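Local coordinates for protein EH1AB1 (Metagenome, PDB 6RKY) that probably hydrolyses carboxylic esters as an alpha/beta hydrolase of the hormone-sensitive-lipase type, at residues P18-L23 with G297-F302; G104-N109 with M229-E234; I98-G103 with I129-R134. All blocks are in the same frame, centred on the assembly; numbering follows the deposited sequence.

All three contacts reach the bound phosphinic acid ZK8. Interaction 1 brings His300, the probable catalytic base, whereas residues 98-103 of interaction 3 and 104-109 of interaction 2 follow one another in the chain and supply Gly103 N and Gly104 N to the same ligand oxygen, O1. Interactions 2 and 3 have centres about 14 Å apart and touch directly: Phe232 CE1 lies 3.4 Å from Gly103 O. Interaction 1 is centred about 21 Å from interaction 2 and about 24 Å from interaction 3, with nearest atoms about 7 Å away in each case; ZK8 spans the interval. Interactions 2 and 3 are both nested within the long chain loop that interaction 1 closes.

Interaction 1. Residues P18-L23 with G297-F302; sequences PETRNL and GTIHGF. With ZK8 (hexyl-[2-(3-oxidanylpyridin-2-yl)pyridin-3-yl]oxy-phosphinic acid), chain F.
Thr20, on the first turn of helix 18-33, meets the backbone of Gly297 and the side chains of Thr298 and Ile299. Its hydroxyl does two jobs. OG1 donates a hydrogen bond of 2.9 Å to Gly297 O, arriving in the carbonyl plane on a lone pair with a C=O...donor angle of 136°, and it accepts a weak bond of 3.4 Å from Thr298 OG1, whose side chain crosses it at about a right angle. With chi1 at -50°, OG1 sits beside the backbone N and the methyl is sent to the opposite side of CB from that N, where CG2 packs 3.5 Å from Ile299 CG2. The two branched side chains slide past each other in opposite directions. One helical turn on, Leu23 CD2 approaches Ile299 CD1 at 4.4 Å and extends the apolar part of the contact.

Around this shell, the methyl CG2 of Thr298 rests over the centre of one face of the Phe302 ring, 3.5 Å above its plane. Glu19 ties the same helix to the start of helix 311-327, its carboxylate accepting hydrogen bonds from Ser310 N and Gln311 N. Ile299 to Phe302 form a type II beta turn, closed by a weak bond from Phe302 N to Ile299 O, with Gly301 at its third position.

His300 occupies the second position of that turn and projects from it to the ligand, its NE2 lying 3.5 Å from ZK8 C01, while ZK8 O03 lies in plane at the ring edge. Weak hydrogen bonds join its ND1 to Asp270 OD1 and its NE2 to Ser175 OG. The N-terminal helix thus packs against the root of the histidine loop, and the Ser175-His300-Asp270 geometry is consistent with the Ser-His-Asp catalytic triad of an alpha/beta hydrolase.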
# COMPACT_ATOMS: atom_id res chain seq x y z
N PRO A 18 -3.59 -5.19 22.04
CA PRO A 18 -4.51 -5.10 23.19
C PRO A 18 -6.00 -4.96 22.80
O PRO A 18 -6.81 -5.59 23.44
CB PRO A 18 -4.00 -3.87 23.96
CG PRO A 18 -2.51 -3.77 23.61
CD PRO A 18 -2.38 -4.36 22.21
N GLU A 19 -6.32 -4.15 21.79
CA GLU A 19 -7.72 -3.84 21.40
C GLU A 19 -8.38 -5.10 20.82
O GLU A 19 -9.59 -5.31 21.06
CB GLU A 19 -7.78 -2.62 20.47
CG GLU A 19 -7.07 -2.78 19.14
CD GLU A 19 -7.42 -1.74 18.07
OE1 GLU A 19 -7.95 -0.66 18.43
OE2 GLU A 19 -7.18 -2.02 16.88
N THR A 20 -7.62 -5.91 20.09
CA THR A 20 -8.08 -7.21 19.51
C THR A 20 -8.34 -8.22 20.64
O THR A 20 -9.39 -8.92 20.59
CB THR A 20 -7.06 -7.76 18.52
OG1 THR A 20 -6.71 -6.74 17.59
CG2 THR A 20 -7.58 -8.98 17.78
N ARG A 21 -7.42 -8.31 21.61
CA ARG A 21 -7.53 -9.25 22.76
C ARG A 21 -8.77 -8.89 23.56
O ARG A 21 -9.55 -9.80 23.89
CB ARG A 21 -6.28 -9.22 23.64
CG ARG A 21 -6.21 -10.39 24.62
CD ARG A 21 -4.95 -10.43 25.46
NE ARG A 21 -3.73 -10.54 24.68
CZ ARG A 21 -2.91 -9.53 24.36
NH1 ARG A 21 -3.18 -8.29 24.73
NH2 ARG A 21 -1.81 -9.77 23.66
N ASN A 22 -8.97 -7.60 23.83
CA ASN A 22 -10.11 -7.07 24.61
C ASN A 22 -11.43 -7.49 23.95
O ASN A 22 -12.33 -7.93 24.68
CB ASN A 22 -10.03 -5.56 24.79
CG ASN A 22 -11.13 -5.00 25.67
OD1 ASN A 22 -11.30 -5.44 26.80
ND2 ASN A 22 -11.88 -4.04 25.16
N LEU A 23 -11.54 -7.36 22.61
CA LEU A 23 -12.80 -7.67 21.89
C LEU A 23 -13.06 -9.18 21.91
O LEU A 23 -14.22 -9.56 22.09
CB LEU A 23 -12.77 -7.16 20.45
CG LEU A 23 -14.00 -7.55 19.62
CD1 LEU A 23 -15.28 -7.00 20.23
CD2 LEU A 23 -13.88 -7.09 18.17
N GLY A 297 -1.67 -8.75 14.17
CA GLY A 297 -2.18 -8.47 15.53
C GLY A 297 -3.65 -8.07 15.55
O GLY A 297 -4.10 -7.61 16.61
N THR A 298 -4.37 -8.26 14.45
CA THR A 298 -5.84 -8.01 14.36
C THR A 298 -6.50 -9.12 13.55
O THR A 298 -5.78 -9.88 12.90
CB THR A 298 -6.16 -6.59 13.84
OG1 THR A 298 -7.48 -6.25 14.28
CG2 THR A 298 -6.09 -6.47 12.34
N ILE A 299 -7.83 -9.15 13.55
CA ILE A 299 -8.65 -10.33 13.14
C ILE A 299 -9.45 -9.99 11.88
O ILE A 299 -9.61 -8.81 11.57
CB ILE A 299 -9.60 -10.73 14.29
CG1 ILE A 299 -10.48 -9.55 14.70
CG2 ILE A 299 -8.82 -11.32 15.45
CD1 ILE A 299 -11.55 -9.93 15.69
N HIS A 300 -9.94 -11.03 11.20
CA HIS A 300 -11.01 -10.94 10.18
C HIS A 300 -12.15 -10.08 10.74
O HIS A 300 -12.49 -10.26 11.91
CB HIS A 300 -11.53 -12.33 9.83
CG HIS A 300 -12.35 -12.32 8.60
ND1 HIS A 300 -11.77 -12.34 7.35
CD2 HIS A 300 -13.68 -12.25 8.40
CE1 HIS A 300 -12.71 -12.33 6.43
NE2 HIS A 300 -13.90 -12.28 7.05
N GLY A 301 -12.70 -9.17 9.93
CA GLY A 301 -13.85 -8.33 10.33
C GLY A 301 -13.46 -6.94 10.77
O GLY A 301 -14.37 -6.09 10.82
N PHE A 302 -12.18 -6.69 11.09
CA PHE A 302 -11.70 -5.45 11.76
C PHE A 302 -11.97 -4.21 10.90
O PHE A 302 -12.13 -3.11 11.43
CB PHE A 302 -10.21 -5.55 12.12
CG PHE A 302 -9.24 -5.21 11.02
CD1 PHE A 302 -8.98 -6.11 10.00
CD2 PHE A 302 -8.53 -4.01 11.06
CE1 PHE A 302 -8.07 -5.79 9.00
CE2 PHE A 302 -7.62 -3.69 10.07
CZ PHE A 302 -7.40 -4.58 9.04
C10 ZK8 F . -17.70 -8.79 8.46
C11 ZK8 F . -17.23 -8.98 7.16
C12 ZK8 F . -17.21 -10.27 6.59
C13 ZK8 F . -18.60 -12.14 9.52
C14 ZK8 F . -18.59 -13.55 9.36
C15 ZK8 F . -19.13 -14.39 10.35
C16 ZK8 F . -19.70 -13.84 11.52
C17 ZK8 F . -19.71 -12.45 11.69
P01 ZK8 F . -16.98 -12.95 5.19
C01 ZK8 F . -16.09 -14.48 5.41
C07 ZK8 F . -17.64 -11.40 7.31
N01 ZK8 F . -18.09 -9.92 9.03
C02 ZK8 F . -16.60 -15.69 4.63
C08 ZK8 F . -18.12 -11.20 8.66
N02 ZK8 F . -19.17 -11.78 10.68
O02 ZK8 F . -18.05 -14.19 8.21
C03 ZK8 F . -15.55 -16.31 3.70
O03 ZK8 F . -17.58 -12.72 6.70
C04 ZK8 F . -15.96 -17.73 3.28
C05 ZK8 F . -16.57 -17.76 1.87
C06 ZK8 F . -17.78 -18.69 1.83
O1 ZK8 F . -17.96 -12.97 4.05

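Interaction 2. Residues G104-N109 with M229-E234; sequences GFVIGN and MDWFWE. With ZK8 (hexyl-[2-(3-oxidanylpyridin-2-yl)pyridin-3-yl]oxy-phosphinic acid), chain F.
Phe232, on helix 226-236, packs on Gly104, Val106 and Ile107 of the loop of residues 104-109. Its CB lies 3.7 Å from Gly104 O, at the base of the side chain. From there chi1 of -64° swings the ring to the side of the backbone N and brings one face beneath Gly104, whose CA stands 4.1 Å from the ring centroid and 19° off the normal, a CH-pi contact displaced toward the CG end of the ring. Having no side chain, Gly104 lets the aromatic face come this close; a CB there would run into the ring at CG. Further out, CD1 meets Val106 CB at 3.7 Å, near the plane of the ring, and CE1 touches Ile107 CG1 at 4.0 Å, the two side chains crossing at about a right angle. The far edge belongs to the ligand: Phe232 CE2 is 3.3 Å from ZK8 O02. Phe232 CZ is 3.4 Å from ZK8 C15, which lies in the ring plane.

Trp231 backs the same loop from the neighbouring helical position. Its CZ3 corner reaches Val106 CG1 at 4.1 Å and also meets Ile107 CG2, which stands at the edge of the indole. The indole NE1 is bonded to Leu41 O, and helix 43-55 packs against Ile107 through Arg47, Val50 and Asp51.

No hydrogen bond crosses between the loop and the helix. Gly104 N instead points to the bound phosphinic acid, donating to ZK8 O1 over 2.5 Å at an N-H...O angle of 161°. The chemistry is thus divided: dispersion and CH-pi contact pack the loop against the helix, while the amide at its start binds the ligand's O1, consistent with Gly104 N being part of the oxyanion hole.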
# COMPACT_ATOMS: atom_id res chain seq x y z
N GLY A 104 -20.17 -14.23 4.02
CA GLY A 104 -20.17 -15.60 3.47
C GLY A 104 -21.31 -15.87 2.50
O GLY A 104 -21.76 -17.02 2.44
N PHE A 105 -21.75 -14.86 1.75
CA PHE A 105 -22.87 -14.94 0.76
C PHE A 105 -24.18 -15.32 1.46
O PHE A 105 -25.10 -15.76 0.76
CB PHE A 105 -22.55 -15.94 -0.35
CG PHE A 105 -21.26 -15.67 -1.08
CD1 PHE A 105 -21.19 -14.70 -2.07
CD2 PHE A 105 -20.11 -16.39 -0.78
CE1 PHE A 105 -19.99 -14.45 -2.73
CE2 PHE A 105 -18.92 -16.13 -1.45
CZ PHE A 105 -18.87 -15.16 -2.42
N VAL A 106 -24.28 -15.15 2.78
CA VAL A 106 -25.47 -15.55 3.58
C VAL A 106 -26.01 -14.38 4.40
O VAL A 106 -27.23 -14.15 4.39
CB VAL A 106 -25.13 -16.74 4.48
CG1 VAL A 106 -26.27 -17.05 5.44
CG2 VAL A 106 -24.76 -17.97 3.67
N ILE A 107 -25.14 -13.69 5.15
CA ILE A 107 -25.52 -12.54 6.03
C ILE A 107 -24.96 -11.25 5.43
O ILE A 107 -24.41 -11.29 4.31
CB ILE A 107 -25.08 -12.79 7.49
CG1 ILE A 107 -23.56 -12.82 7.65
CG2 ILE A 107 -25.75 -14.04 8.05
CD1 ILE A 107 -23.10 -12.80 9.10
N GLY A 108 -25.14 -10.14 6.15
CA GLY A 108 -24.73 -8.79 5.70
C GLY A 108 -25.71 -8.21 4.71
O GLY A 108 -26.50 -8.97 4.12
N ASN A 109 -25.64 -6.89 4.52
CA ASN A 109 -26.50 -6.09 3.60
C ASN A 109 -25.94 -4.66 3.56
O ASN A 109 -24.91 -4.40 4.22
CB ASN A 109 -27.97 -6.15 4.03
CG ASN A 109 -28.17 -5.66 5.45
OD1 ASN A 109 -27.70 -4.58 5.81
ND2 ASN A 109 -28.85 -6.44 6.27
N MET A 229 -17.68 -20.97 8.97
CA MET A 229 -17.38 -21.17 7.53
C MET A 229 -18.14 -22.39 7.00
O MET A 229 -18.56 -22.35 5.84
CB MET A 229 -15.87 -21.30 7.32
CG MET A 229 -15.19 -19.93 7.20
SD MET A 229 -13.38 -19.92 7.32
CE MET A 229 -12.94 -21.54 6.69
N ASP A 230 -18.36 -23.42 7.81
CA ASP A 230 -19.14 -24.62 7.42
C ASP A 230 -20.62 -24.22 7.31
O ASP A 230 -21.31 -24.65 6.34
CB ASP A 230 -18.94 -25.77 8.42
CG ASP A 230 -17.53 -26.36 8.43
OD1 ASP A 230 -17.19 -27.01 9.44
OD2 ASP A 230 -16.78 -26.16 7.46
N TRP A 231 -21.09 -23.42 8.26
CA TRP A 231 -22.48 -22.91 8.33
C TRP A 231 -22.80 -22.09 7.06
O TRP A 231 -23.87 -22.33 6.47
CB TRP A 231 -22.65 -22.10 9.61
CG TRP A 231 -24.04 -21.66 9.94
CD1 TRP A 231 -25.02 -22.39 10.56
CD2 TRP A 231 -24.58 -20.34 9.75
NE1 TRP A 231 -26.13 -21.62 10.75
CE2 TRP A 231 -25.89 -20.36 10.27
CE3 TRP A 231 -24.09 -19.16 9.19
CZ2 TRP A 231 -26.71 -19.24 10.24
CZ3 TRP A 231 -24.90 -18.05 9.16
CH2 TRP A 231 -26.20 -18.09 9.67
N PHE A 232 -21.89 -21.19 6.64
CA PHE A 232 -22.03 -20.43 5.37
C PHE A 232 -22.03 -21.40 4.18
O PHE A 232 -22.86 -21.25 3.28
CB PHE A 232 -20.93 -19.39 5.19
CG PHE A 232 -20.94 -18.29 6.21
CD1 PHE A 232 -22.09 -17.58 6.49
CD2 PHE A 232 -19.78 -17.95 6.90
CE1 PHE A 232 -22.10 -16.58 7.44
CE2 PHE A 232 -19.78 -16.94 7.85
CZ PHE A 232 -20.94 -16.26 8.12
N TRP A 233 -21.11 -22.37 4.20
CA TRP A 233 -20.90 -23.37 3.12
C TRP A 233 -22.16 -24.23 2.94
O TRP A 233 -22.61 -24.37 1.77
CB TRP A 233 -19.66 -24.22 3.40
CG TRP A 233 -19.17 -24.91 2.17
CD1 TRP A 233 -19.39 -26.20 1.80
CD2 TRP A 233 -18.45 -24.29 1.09
NE1 TRP A 233 -18.84 -26.44 0.57
CE2 TRP A 233 -18.24 -25.29 0.11
CE3 TRP A 233 -17.96 -23.00 0.86
CZ2 TRP A 233 -17.55 -25.03 -1.07
CZ3 TRP A 233 -17.28 -22.74 -0.31
CH2 TRP A 233 -17.07 -23.74 -1.26
N GLU A 234 -22.71 -24.77 4.03
CA GLU A 234 -24.00 -25.52 4.06
C GLU A 234 -25.02 -24.79 3.16
O GLU A 234 -25.66 -25.47 2.32
CB GLU A 234 -24.53 -25.66 5.50
CG GLU A 234 -24.17 -27.00 6.16
CD GLU A 234 -24.00 -27.02 7.68
OE1 GLU A 234 -24.76 -26.32 8.40
OE2 GLU A 234 -23.10 -27.75 8.16
C10 ZK8 F . -17.70 -8.79 8.46
C11 ZK8 F . -17.23 -8.98 7.16
C12 ZK8 F . -17.21 -10.27 6.59
C13 ZK8 F . -18.60 -12.14 9.52
C14 ZK8 F . -18.59 -13.55 9.36
C15 ZK8 F . -19.13 -14.39 10.35
C16 ZK8 F . -19.70 -13.84 11.52
C17 ZK8 F . -19.71 -12.45 11.69
P01 ZK8 F . -16.98 -12.95 5.19
C01 ZK8 F . -16.09 -14.48 5.41
C07 ZK8 F . -17.64 -11.40 7.31
N01 ZK8 F . -18.09 -9.92 9.03
C02 ZK8 F . -16.60 -15.69 4.63
C08 ZK8 F . -18.12 -11.20 8.66
N02 ZK8 F . -19.17 -11.78 10.68
O02 ZK8 F . -18.05 -14.19 8.21
C03 ZK8 F . -15.55 -16.31 3.70
O03 ZK8 F . -17.58 -12.72 6.70
C04 ZK8 F . -15.96 -17.73 3.28
C05 ZK8 F . -16.57 -17.76 1.87
C06 ZK8 F . -17.78 -18.69 1.83
O1 ZK8 F . -17.96 -12.97 4.05

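Interaction 3. Residues I98-G103 with I129-R134; sequences IYYHGG and ISIDYR. With ZK8 (hexyl-[2-(3-oxidanylpyridin-2-yl)pyridin-3-yl]oxy-phosphinic acid), chain F.
Strands 98-100 and 129-132 run parallel and strongly twisted, their axes 4.7 Å apart at closest and inclined by 42°, with Tyr99 using both backbone polar atoms: its N donates to Ile129 O at 2.9 Å, and its O accepts from Ile131 N at 3.2 Å. On one face of the sheet Ile98 CG2 packs 3.6 Å from Ile131 CG1, and the Tyr100 ring lies alongside Ile131, both pointing the same way; helix 143-156 covers Ile98 and Tyr100 there. Tyr99 and Ser130 face the other way.

Past the strand ends, the His101 and Tyr133 rings form an offset stack, centroids 4.3 Å apart and planes at 10°. Chi1 of 51° folds the tyrosine back between its own backbone N and carbonyl carbon, and its OH then donates to His101 O at 2.7 Å from well above the carbonyl plane. His101 ND1 donates to Gly102 O at 3.0 Å, the acceptor lying close to the imidazole plane, which helps fix the ring's rotation. Replacing His101 with alanine would probably leave the Tyr133 ring without its stacking mate and Gly102 O without this donor, leaving the Gly102-Gly103 loop freer to shift.

That loop carries Gly103 N to ZK8 O1 at 2.6 Å, and Ala176 N binds the ligand as well. The two strands and helix 114-124 make a beta-alpha-beta crossover of the alpha/beta-hydrolase fold, and His101-Gly102-Gly103-Gly104 matches the HGGG oxyanion-hole motif of hormone-sensitive-lipase-like esterases.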
# COMPACT_ATOMS: atom_id res chain seq x y z
N ILE A 98 -17.55 0.32 -6.77
CA ILE A 98 -18.73 -0.57 -6.56
C ILE A 98 -18.34 -1.55 -5.46
O ILE A 98 -17.37 -2.26 -5.67
CB ILE A 98 -19.13 -1.24 -7.88
CG1 ILE A 98 -19.41 -0.20 -8.97
CG2 ILE A 98 -20.31 -2.17 -7.68
CD1 ILE A 98 -19.43 -0.78 -10.35
N TYR A 99 -19.02 -1.51 -4.31
CA TYR A 99 -18.60 -2.19 -3.06
C TYR A 99 -19.55 -3.34 -2.75
O TYR A 99 -20.75 -3.10 -2.64
CB TYR A 99 -18.58 -1.25 -1.86
CG TYR A 99 -17.99 -1.87 -0.61
CD1 TYR A 99 -18.81 -2.43 0.35
CD2 TYR A 99 -16.63 -1.91 -0.41
CE1 TYR A 99 -18.28 -3.01 1.50
CE2 TYR A 99 -16.07 -2.50 0.72
CZ TYR A 99 -16.91 -3.04 1.68
OH TYR A 99 -16.38 -3.61 2.81
N TYR A 100 -18.99 -4.55 -2.59
CA TYR A 100 -19.75 -5.79 -2.28
C TYR A 100 -19.49 -6.18 -0.81
O TYR A 100 -18.37 -6.60 -0.47
CB TYR A 100 -19.35 -6.89 -3.24
CG TYR A 100 -19.50 -6.55 -4.70
CD1 TYR A 100 -20.74 -6.53 -5.32
CD2 TYR A 100 -18.40 -6.30 -5.49
CE1 TYR A 100 -20.87 -6.23 -6.66
CE2 TYR A 100 -18.51 -6.00 -6.84
CZ TYR A 100 -19.75 -5.97 -7.43
OH TYR A 100 -19.85 -5.70 -8.76
N HIS A 101 -20.50 -6.03 0.05
CA HIS A 101 -20.39 -6.33 1.50
C HIS A 101 -20.00 -7.81 1.68
O HIS A 101 -20.12 -8.55 0.71
CB HIS A 101 -21.69 -5.97 2.23
CG HIS A 101 -22.83 -6.87 1.87
ND1 HIS A 101 -23.03 -8.07 2.49
CD2 HIS A 101 -23.80 -6.74 0.93
CE1 HIS A 101 -24.09 -8.65 1.97
NE2 HIS A 101 -24.57 -7.86 1.00
N GLY A 102 -19.53 -8.18 2.88
CA GLY A 102 -19.20 -9.56 3.25
C GLY A 102 -20.29 -10.20 4.12
O GLY A 102 -21.26 -9.50 4.47
N GLY A 103 -20.09 -11.47 4.50
CA GLY A 103 -21.03 -12.30 5.28
C GLY A 103 -21.18 -13.71 4.72
O GLY A 103 -22.24 -14.32 4.93
N ILE A 129 -20.67 2.97 -4.37
CA ILE A 129 -21.99 2.36 -4.69
C ILE A 129 -22.06 0.98 -4.05
O ILE A 129 -21.48 0.08 -4.62
CB ILE A 129 -22.21 2.29 -6.21
CG1 ILE A 129 -22.10 3.68 -6.84
CG2 ILE A 129 -23.54 1.60 -6.53
CD1 ILE A 129 -22.53 3.74 -8.29
N SER A 130 -22.74 0.85 -2.92
CA SER A 130 -22.95 -0.42 -2.17
C SER A 130 -24.08 -1.22 -2.83
O SER A 130 -25.15 -0.67 -3.05
CB SER A 130 -23.21 -0.15 -0.72
OG SER A 130 -22.99 -1.32 0.03
N ILE A 131 -23.82 -2.48 -3.16
CA ILE A 131 -24.74 -3.39 -3.90
C ILE A 131 -25.37 -4.39 -2.94
O ILE A 131 -24.66 -4.98 -2.12
CB ILE A 131 -23.99 -4.11 -5.03
CG1 ILE A 131 -23.35 -3.10 -5.99
CG2 ILE A 131 -24.90 -5.11 -5.74
CD1 ILE A 131 -24.31 -2.06 -6.52
N ASP A 132 -26.65 -4.67 -3.19
CA ASP A 132 -27.45 -5.59 -2.35
C ASP A 132 -27.80 -6.83 -3.18
O ASP A 132 -28.90 -6.87 -3.79
CB ASP A 132 -28.68 -4.85 -1.86
CG ASP A 132 -29.06 -5.12 -0.42
OD1 ASP A 132 -28.23 -5.72 0.31
OD2 ASP A 132 -30.17 -4.70 -0.02
N TYR A 133 -26.88 -7.79 -3.23
CA TYR A 133 -26.96 -9.01 -4.06
C TYR A 133 -27.82 -10.05 -3.33
O TYR A 133 -28.06 -9.94 -2.13
CB TYR A 133 -25.55 -9.50 -4.39
CG TYR A 133 -24.63 -9.65 -3.20
CD1 TYR A 133 -23.78 -8.63 -2.80
CD2 TYR A 133 -24.60 -10.83 -2.48
CE1 TYR A 133 -22.93 -8.78 -1.72
CE2 TYR A 133 -23.76 -11.01 -1.40
CZ TYR A 133 -22.91 -9.98 -1.02
OH TYR A 133 -22.09 -10.22 0.06
N ARG A 134 -28.27 -11.05 -4.07
CA ARG A 134 -29.10 -12.16 -3.53
C ARG A 134 -28.23 -13.02 -2.60
O ARG A 134 -27.04 -13.24 -2.92
CB ARG A 134 -29.69 -12.98 -4.67
CG ARG A 134 -30.91 -12.36 -5.32
CD ARG A 134 -31.41 -13.22 -6.46
NE ARG A 134 -30.48 -13.16 -7.58
CZ ARG A 134 -30.26 -14.13 -8.47
NH1 ARG A 134 -30.92 -15.28 -8.38
NH2 ARG A 134 -29.38 -13.96 -9.45
C10 ZK8 F . -17.70 -8.79 8.46
C11 ZK8 F . -17.23 -8.98 7.16
C12 ZK8 F . -17.21 -10.27 6.59
C13 ZK8 F . -18.60 -12.14 9.52
C14 ZK8 F . -18.59 -13.55 9.36
C15 ZK8 F . -19.13 -14.39 10.35
C16 ZK8 F . -19.70 -13.84 11.52
C17 ZK8 F . -19.71 -12.45 11.69
P01 ZK8 F . -16.98 -12.95 5.19
C01 ZK8 F . -16.09 -14.48 5.41
C07 ZK8 F . -17.64 -11.40 7.31
N01 ZK8 F . -18.09 -9.92 9.03
C02 ZK8 F . -16.60 -15.69 4.63
C08 ZK8 F . -18.12 -11.20 8.66
N02 ZK8 F . -19.17 -11.78 10.68
O02 ZK8 F . -18.05 -14.19 8.21
C03 ZK8 F . -15.55 -16.31 3.70
O03 ZK8 F . -17.58 -12.72 6.70
C04 ZK8 F . -15.96 -17.73 3.28
C05 ZK8 F . -16.57 -17.76 1.87
C06 ZK8 F . -17.78 -18.69 1.83
O1 ZK8 F . -17.96 -12.97 4.05